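Local coordinates for protein pyridoxamine 5-phosphate-dependent dehydrase (Escherichia coli, PDB 3B8X) that removes the C3'-hydroxyl of GDP-4-keto-6-deoxymannose by a combined transamination and deoxygenation, a step in making the O-antigen sugar L-colitose, at residues 11-16 with 191-196. The protein carries 1 engineered substitution. Numbering follows the deposited sequence.
Sequences STWDDL and HIATME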
loop_
_atom_site.group_PDB
_atom_site.type_symbol
_atom_site.label_atom_id
_atom_site.label_comp_id
_atom_site.label_asym_id
_atom_site.label_seq_id
_atom_site.Cartn_x
_atom_site.Cartn_y
_atom_site.Cartn_z
ATOM N N SER B 11 14.500 -19.808 -4.208
ATOM C CA SER B 11 13.567 -19.947 -3.079
ATOM C C SER B 11 14.330 -20.057 -1.758
ATOM O O SER B 11 15.342 -20.776 -1.688
ATOM C CB SER B 11 12.686 -21.195 -3.256
ATOM O OG SER B 11 11.762 -21.324 -2.192
ATOM N N THR B 12 13.815 -19.408 -0.709
ATOM C CA THR B 12 14.403 -19.482 0.633
ATOM C C THR B 12 13.475 -20.302 1.537
ATOM O O THR B 12 13.689 -20.391 2.737
ATOM C CB THR B 12 14.478 -18.090 1.254
ATOM O OG1 THR B 12 13.153 -17.539 1.258
ATOM C CG2 THR B 12 15.365 -17.244 0.421
ATOM N N TRP B 13 12.448 -20.918 0.942
ATOM C CA TRP B 13 11.481 -21.686 1.686
ATOM C C TRP B 13 11.716 -23.178 1.614
ATOM O O TRP B 13 12.243 -23.716 0.621
ATOM C CB TRP B 13 10.082 -21.510 1.108
ATOM C CG TRP B 13 9.492 -20.140 1.184
ATOM C CD1 TRP B 13 10.041 -19.028 1.730
ATOM C CD2 TRP B 13 8.163 -19.789 0.800
ATOM N NE1 TRP B 13 9.144 -17.979 1.672
ATOM C CE2 TRP B 13 7.990 -18.423 1.075
ATOM C CE3 TRP B 13 7.096 -20.503 0.229
ATOM C CZ2 TRP B 13 6.821 -17.726 0.715
ATOM C CZ3 TRP B 13 5.920 -19.829 -0.088
ATOM C CH2 TRP B 13 5.800 -18.440 0.147
ATOM N N ASP B 14 11.257 -23.829 2.677
ATOM C CA ASP B 14 11.225 -25.277 2.785
ATOM C C ASP B 14 9.878 -25.698 3.300
ATOM O O ASP B 14 8.918 -24.917 3.307
ATOM C CB ASP B 14 12.423 -25.975 3.482
ATOM C CG ASP B 14 12.589 -25.646 4.954
ATOM O OD1 ASP B 14 11.680 -25.060 5.581
ATOM O OD2 ASP B 14 13.678 -25.957 5.507
ATOM N N ASP B 15 9.798 -26.952 3.705
ATOM C CA ASP B 15 8.540 -27.456 4.197
ATOM C C ASP B 15 7.989 -26.539 5.290
ATOM O O ASP B 15 6.776 -26.417 5.417
ATOM C CB ASP B 15 8.686 -28.897 4.716
ATOM C CG ASP B 15 9.666 -29.009 5.913
ATOM O OD1 ASP B 15 10.902 -29.121 5.697
ATOM O OD2 ASP B 15 9.202 -29.001 7.082
ATOM N N LEU B 16 8.858 -25.925 6.097
ATOM C CA LEU B 16 8.411 -25.102 7.215
ATOM C C LEU B 16 7.575 -23.911 6.800
ATOM O O LEU B 16 6.600 -23.566 7.479
ATOM C CB LEU B 16 9.548 -24.672 8.143
ATOM C CG LEU B 16 10.299 -25.833 8.813
ATOM C CD1 LEU B 16 11.332 -25.295 9.783
ATOM C CD2 LEU B 16 9.317 -26.753 9.530
ATOM N N HIS B 191 16.673 -10.842 1.468
ATOM C CA HIS B 191 17.284 -11.708 2.472
ATOM C C HIS B 191 16.331 -12.773 2.983
ATOM O O HIS B 191 16.724 -13.895 3.198
ATOM C CB HIS B 191 17.879 -10.887 3.623
ATOM C CG HIS B 191 19.140 -10.214 3.221
ATOM N ND1 HIS B 191 19.160 -8.946 2.668
ATOM C CD2 HIS B 191 20.400 -10.693 3.120
ATOM C CE1 HIS B 191 20.405 -8.645 2.330
ATOM N NE2 HIS B 191 21.167 -9.702 2.556
ATOM N N ILE B 192 15.093 -12.388 3.228
ATOM C CA ILE B 192 14.025 -13.319 3.637
ATOM C C ILE B 192 12.850 -12.985 2.727
ATOM O O ILE B 192 12.810 -11.887 2.151
ATOM C CB ILE B 192 13.603 -13.221 5.141
ATOM C CG1 ILE B 192 12.935 -11.879 5.477
ATOM C CG2 ILE B 192 14.787 -13.535 6.010
ATOM C CD1 ILE B 192 12.281 -11.852 6.901
ATOM N N ALA B 193 11.897 -13.908 2.590
ATOM C CA ALA B 193 10.801 -13.664 1.662
ATOM C C ALA B 193 9.452 -14.130 2.164
ATOM O O ALA B 193 9.307 -15.253 2.584
ATOM C CB ALA B 193 11.145 -14.332 0.336
ATOM N N THR B 194 8.454 -13.249 2.139
ATOM C CA THR B 194 7.124 -13.570 2.635
ATOM C C THR B 194 6.131 -13.234 1.515
ATOM O O THR B 194 5.029 -12.756 1.758
ATOM C CB THR B 194 6.820 -12.686 3.865
ATOM O OG1 THR B 194 6.903 -11.300 3.489
ATOM C CG2 THR B 194 7.846 -12.928 4.924
ATOM N N MET B 195 6.541 -13.485 0.282
ATOM C CA MET B 195 5.761 -13.138 -0.915
ATOM C C MET B 195 5.967 -11.633 -1.187
ATOM O O MET B 195 6.625 -11.287 -2.155
ATOM C CB MET B 195 4.284 -13.583 -0.797
ATOM C CG MET B 195 4.196 -15.060 -0.473
ATOM S SD MET B 195 2.526 -15.732 -0.644
ATOM C CE MET B 195 1.846 -15.211 0.828
ATOM N N GLU B 196 5.423 -10.749 -0.346
ATOM C CA GLU B 196 5.722 -9.329 -0.379
ATOM C C GLU B 196 5.750 -9.060 1.130
ATOM O O GLU B 196 5.167 -9.840 1.904
ATOM C CB GLU B 196 4.594 -8.504 -1.033
ATOM C CG GLU B 196 4.486 -8.659 -2.545
ATOM C CD GLU B 196 5.190 -7.598 -3.358
ATOM O OE1 GLU B 196 5.955 -6.749 -2.836
ATOM O OE2 GLU B 196 4.994 -7.638 -4.569
#
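W13 donates to A193 in the one hydrogen bond that joins the two segments: NE1 lies 2.9 Å from the carbonyl oxygen O of A193. The N-H points almost straight at the oxygen (170°), which sits within 3° of the indole plane, although the donor stands above the carbonyl plane. CG of W13 lies beside its backbone N (chi1 -65°), carrying the indole over to the loop. Tryptophan suits this place because its N-H reaches a backbone carbonyl while its benzo edge packs on M195, an unbranched, flexible apolar chain. There CH2 meets CG of M195 at 3.8 Å, the side chains crossing at about a right angle.

In this fold type I PLP-dependent enzyme, residues 191-196 belong to the loop between strands 181-185 and 198-202 of the large mixed sheet, and 11-14 lead into helix 15-27. OG of S11 accepts from N of W13 in an ST turn; the N-cap D14 accepts from N of L16 through OD1, its carboxylate taking up a backbone N-H at the helix start.

T12 sets its OG1 3.9 Å from CB of A193, whose small methyl is consistent with so close a backbone. Q264 of helix 255-286 bridges the segments, its OE1 hydrogen-bonding both T12 OG1 and A193 N. At the subunit interface, F30 of the second subunit, which lines a sugar-nucleotide pocket, meets the W13 ring.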